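Local coordinates for matrix protein VP40 (Lake Victoria marburgvirus, PDB 5B0V), which drives assembly and budding of the virus particle at the host membrane, existing as a dimer until it reorganizes there into multimeric form, at residues Lys133-Asn138 and Gln157-Asn162; Pro213-Ile218 and Val287-Pro292. All coordinates share one frame; numbering follows the deposited sequence.

Interaction 1 of 2, residues Lys133-Asn138 and Gln157-Asn162; sequences KFVRVN and QAFIQN
Two antiparallel strands, K133-N138 and Q157-I160, the first part of Q157-N162, pair edge to edge in a small three-stranded sheet of VP40. V135 and V137 make the hydrogen-bonded pairs, with F159 and Q157 in turn. V135 N reaches F159 O at 2.9 Å. A fifth bond, Q161 N to K133 O at 2.8 Å, is straight (168° at the hydrogen), but its donor stands 27° out of the carbonyl plane, as the chain turns into a 3-10 segment at Q161.

V135, V137 and F159 share one face. The F159 ring offers its edge to V137, whose CG1 lies in the ring plane, 3.6 Å from CE1, while V135 CG1 packs on F159 CB. Branched valines suit the extended backbone here. R136 and A158 occupy the other face; small A158 sits beside the arginine, whose NH1 bonds N156 OD1. At the turning end, F134 and I160 run side by side, CE1 lying 3.6 Å from I160 CG1. With CG anti to the carbonyl carbon (chi1 -75°), the F134 ring leans back over the partner strand, with CD1 3.4 Å from F159 O.

Strand 133-139 is the middle one: its far edge pairs with strand 122-128, whose F127 meets both F134 and R136, while F159 packs on L98 and P99 of strand 91-104.

Interaction 2 of 2, residues Pro213-Ile218 and Val287-Pro292; sequences PNLPPI and VYFQAP
The backbones of P213-I218 and V287-P292 run in nearly opposite directions where they touch (174° between their end-to-end lines), yet they are too far apart to pair as strands: the nearest alpha carbons, those of I218 and F289, are 7.2 Å apart. Side chains fill the gap.

I218 does most of this work. Its CD1 methyl sits over one face of the F289 ring, 3.9 Å from the centroid and displaced toward the rim, a CH-pi contact. The same side chain forks: with CG1 anti to the carbonyl carbon (chi1 -52°), the longer branch goes to F289 and CG2 to V287, meeting its CG2 at 3.8 Å. A beta-branched isoleucine can thus serve two neighbours at once. Further along, L215 reaches across with both methyls, CD1 lying 4.2 Å from A291 CB and obliquely by the F289 ring, and CD2 approaching Q290 O. The amide of Q290 turns elsewhere, its NE2 bonded to F75 O.

With the backbone bonds of V287 and F289 going to strand 260-264, that of A291 to S259 and that of I218 to V209, the two segments are held to each other by apolar packing, consistent with cohesion that rests on shape and exclusion of water.

How the interactions relate
Interaction 1 and interaction 2 lie in series along the chain, their centres about 15 Å apart, and they meet at one corner. I160, at the turning end of interaction 1, places CD1 3.7 Å from ND2 of N214, just before L215 in the loop of interaction 2; N162 also packs against N214. Strand 91-104 is a further shared neighbour: P99 is touched by F159 from interaction 1 and by Q290 from interaction 2. The contacts differ in kind, since 133-138 with 157-162 is joined chiefly by backbone bonds, whereas 213-218 with 287-292 relies on apolar side chains deeper in the molecule. Neither is touched by the other subunit of the dimer.

Interaction 1 of 2, residues Lys133-Asn138 and Gln157-Asn162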
# COMPACT_ATOMS: atom_id res chain seq x y z
N LYS A 133 3.26 31.98 -0.95
CA LYS A 133 2.09 31.11 -1.04
C LYS A 133 2.51 29.66 -1.04
O LYS A 133 3.34 29.23 -1.84
CB LYS A 133 1.23 31.44 -2.26
CG LYS A 133 0.55 32.79 -2.14
CD LYS A 133 -0.53 33.00 -3.20
CE LYS A 133 -1.81 32.23 -2.88
NZ LYS A 133 -2.94 32.56 -3.81
N PHE A 134 1.90 28.91 -0.12
CA PHE A 134 2.16 27.49 0.03
C PHE A 134 0.92 26.65 -0.18
O PHE A 134 -0.22 27.14 -0.20
CB PHE A 134 2.70 27.21 1.43
CG PHE A 134 4.10 27.63 1.61
CD1 PHE A 134 5.13 26.77 1.31
CD2 PHE A 134 4.40 28.91 2.04
CE1 PHE A 134 6.45 27.17 1.47
CE2 PHE A 134 5.72 29.32 2.19
CZ PHE A 134 6.75 28.45 1.90
N VAL A 135 1.16 25.36 -0.33
CA VAL A 135 0.09 24.39 -0.52
C VAL A 135 0.42 23.19 0.37
O VAL A 135 1.53 22.66 0.29
CB VAL A 135 -0.00 24.02 -2.02
CG1 VAL A 135 1.15 23.12 -2.39
CG2 VAL A 135 -1.28 23.31 -2.38
N ARG A 136 -0.50 22.81 1.25
CA ARG A 136 -0.26 21.71 2.18
C ARG A 136 -1.09 20.50 1.85
O ARG A 136 -2.33 20.56 1.86
CB ARG A 136 -0.60 22.13 3.60
CG ARG A 136 -0.02 21.22 4.67
CD ARG A 136 -0.70 21.43 6.01
NE ARG A 136 -0.54 22.79 6.51
CZ ARG A 136 0.60 23.33 6.97
NH1 ARG A 136 1.73 22.63 7.01
NH2 ARG A 136 0.60 24.59 7.39
N VAL A 137 -0.44 19.39 1.54
CA VAL A 137 -1.19 18.16 1.41
C VAL A 137 -1.16 17.42 2.75
O VAL A 137 -0.11 17.21 3.34
CB VAL A 137 -0.75 17.28 0.24
CG1 VAL A 137 0.75 17.25 0.11
CG2 VAL A 137 -1.30 15.87 0.38
N ASN A 138 -2.36 17.08 3.22
CA ASN A 138 -2.59 16.54 4.54
C ASN A 138 -2.97 15.08 4.50
O ASN A 138 -3.79 14.68 3.70
CB ASN A 138 -3.74 17.28 5.19
CG ASN A 138 -3.47 18.76 5.33
OD1 ASN A 138 -2.78 19.19 6.24
ND2 ASN A 138 -4.04 19.55 4.42
N GLN A 157 2.59 17.81 4.61
CA GLN A 157 3.77 18.25 3.88
C GLN A 157 3.41 19.49 3.04
O GLN A 157 2.43 19.48 2.29
CB GLN A 157 4.24 17.10 3.00
CG GLN A 157 5.32 17.43 1.98
CD GLN A 157 6.69 17.38 2.60
OE1 GLN A 157 7.25 16.32 2.74
NE2 GLN A 157 7.24 18.53 2.95
N ALA A 158 4.22 20.53 3.15
CA ALA A 158 3.99 21.78 2.42
C ALA A 158 4.88 21.90 1.19
O ALA A 158 5.98 21.34 1.14
CB ALA A 158 4.22 22.95 3.34
N PHE A 159 4.40 22.63 0.18
CA PHE A 159 5.18 22.90 -1.03
C PHE A 159 4.96 24.34 -1.37
O PHE A 159 3.84 24.84 -1.16
CB PHE A 159 4.68 22.04 -2.18
CG PHE A 159 4.79 20.59 -1.91
CD1 PHE A 159 3.77 19.88 -1.30
CD2 PHE A 159 5.95 19.93 -2.22
CE1 PHE A 159 3.90 18.54 -1.02
CE2 PHE A 159 6.09 18.58 -1.95
CZ PHE A 159 5.07 17.89 -1.35
N ILE A 160 5.98 25.03 -1.87
CA ILE A 160 5.75 26.38 -2.42
C ILE A 160 4.74 26.20 -3.53
O ILE A 160 4.82 25.26 -4.31
CB ILE A 160 7.02 27.07 -2.96
CG1 ILE A 160 7.93 27.54 -1.81
CG2 ILE A 160 6.68 28.30 -3.77
CD1 ILE A 160 8.91 26.50 -1.27
N GLN A 161 3.76 27.08 -3.59
CA GLN A 161 2.71 26.93 -4.56
C GLN A 161 3.28 26.92 -5.96
O GLN A 161 2.87 26.12 -6.78
CB GLN A 161 1.69 28.05 -4.44
CG GLN A 161 0.42 27.77 -5.20
CD GLN A 161 -0.47 28.98 -5.31
OE1 GLN A 161 -1.50 29.07 -4.63
NE2 GLN A 161 -0.08 29.93 -6.15
N ASN A 162 4.22 27.80 -6.25
CA ASN A 162 4.69 27.88 -7.63
C ASN A 162 5.46 26.64 -8.07
O ASN A 162 5.96 26.59 -9.18
CB ASN A 162 5.47 29.19 -7.87
CG ASN A 162 6.68 29.33 -6.94
OD1 ASN A 162 7.58 28.48 -6.92
ND2 ASN A 162 6.71 30.41 -6.15

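Interaction 2 of 2, residues Pro213-Ile218 and Val287-Pro292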
# COMPACT_ATOMS: atom_id res chain seq x y z
N PRO A 213 16.35 27.50 -4.50
CA PRO A 213 15.95 28.00 -3.19
C PRO A 213 14.74 27.30 -2.60
O PRO A 213 14.58 27.29 -1.38
CB PRO A 213 15.64 29.48 -3.44
CG PRO A 213 15.63 29.66 -4.92
CD PRO A 213 16.49 28.59 -5.49
N ASN A 214 13.91 26.70 -3.46
CA ASN A 214 12.72 26.02 -3.01
C ASN A 214 12.81 24.49 -2.90
O ASN A 214 11.78 23.82 -2.79
CB ASN A 214 11.55 26.43 -3.90
CG ASN A 214 11.24 27.90 -3.81
OD1 ASN A 214 10.62 28.48 -4.72
ND2 ASN A 214 11.64 28.52 -2.70
N LEU A 215 14.02 23.95 -2.93
CA LEU A 215 14.27 22.55 -2.63
C LEU A 215 15.21 22.46 -1.43
O LEU A 215 16.11 23.29 -1.27
CB LEU A 215 14.93 21.89 -3.83
CG LEU A 215 14.14 21.87 -5.12
CD1 LEU A 215 15.00 21.41 -6.29
CD2 LEU A 215 12.93 20.97 -5.01
N PRO A 216 15.07 21.41 -0.61
CA PRO A 216 16.03 21.35 0.50
C PRO A 216 17.44 21.12 -0.02
O PRO A 216 17.63 20.59 -1.11
CB PRO A 216 15.53 20.17 1.32
CG PRO A 216 14.85 19.26 0.33
CD PRO A 216 14.37 20.12 -0.82
N PRO A 217 18.45 21.58 0.75
CA PRO A 217 19.81 21.39 0.29
C PRO A 217 20.25 19.92 0.34
O PRO A 217 19.74 19.12 1.13
CB PRO A 217 20.65 22.24 1.25
CG PRO A 217 19.75 22.62 2.38
CD PRO A 217 18.39 22.02 2.15
N ILE A 218 21.18 19.61 -0.55
CA ILE A 218 21.64 18.27 -0.79
C ILE A 218 22.95 18.12 -0.04
O ILE A 218 23.95 18.69 -0.42
CB ILE A 218 21.93 18.07 -2.27
CG1 ILE A 218 20.69 18.50 -3.09
CG2 ILE A 218 22.37 16.63 -2.54
CD1 ILE A 218 20.89 18.74 -4.58
N VAL A 287 25.02 12.08 -6.05
CA VAL A 287 23.85 12.32 -5.21
C VAL A 287 22.57 12.45 -5.98
O VAL A 287 22.50 13.14 -6.95
CB VAL A 287 23.94 13.58 -4.37
CG1 VAL A 287 24.89 13.36 -3.24
CG2 VAL A 287 24.39 14.74 -5.21
N TYR A 288 21.55 11.78 -5.49
CA TYR A 288 20.26 11.84 -6.09
C TYR A 288 19.43 12.78 -5.27
O TYR A 288 19.63 12.91 -4.08
CB TYR A 288 19.63 10.45 -6.13
CG TYR A 288 20.27 9.59 -7.18
CD1 TYR A 288 21.43 8.92 -6.93
CD2 TYR A 288 19.72 9.48 -8.42
CE1 TYR A 288 22.03 8.14 -7.88
CE2 TYR A 288 20.31 8.71 -9.39
CZ TYR A 288 21.48 8.04 -9.11
OH TYR A 288 22.04 7.24 -10.09
N PHE A 289 18.49 13.44 -5.91
CA PHE A 289 17.57 14.27 -5.17
C PHE A 289 16.26 14.32 -5.94
O PHE A 289 16.17 13.92 -7.10
CB PHE A 289 18.18 15.68 -4.93
CG PHE A 289 18.32 16.53 -6.17
CD1 PHE A 289 19.45 16.43 -6.97
CD2 PHE A 289 17.35 17.44 -6.51
CE1 PHE A 289 19.60 17.22 -8.10
CE2 PHE A 289 17.49 18.22 -7.63
CZ PHE A 289 18.61 18.11 -8.43
N GLN A 290 15.23 14.81 -5.28
CA GLN A 290 13.91 14.82 -5.85
C GLN A 290 13.50 16.22 -6.21
O GLN A 290 13.71 17.15 -5.43
CB GLN A 290 12.90 14.32 -4.83
CG GLN A 290 13.20 12.99 -4.21
CD GLN A 290 11.97 12.49 -3.52
OE1 GLN A 290 11.70 12.86 -2.38
NE2 GLN A 290 11.16 11.69 -4.25
N ALA A 291 12.91 16.34 -7.40
CA ALA A 291 12.24 17.56 -7.82
C ALA A 291 11.05 17.15 -8.66
O ALA A 291 11.03 16.04 -9.16
CB ALA A 291 13.17 18.43 -8.62
N PRO A 292 10.07 18.05 -8.83
CA PRO A 292 8.93 17.74 -9.65
C PRO A 292 9.30 17.31 -11.04
O PRO A 292 10.22 17.83 -11.60
CB PRO A 292 8.16 19.05 -9.66
CG PRO A 292 8.38 19.59 -8.29
CD PRO A 292 9.83 19.28 -8.04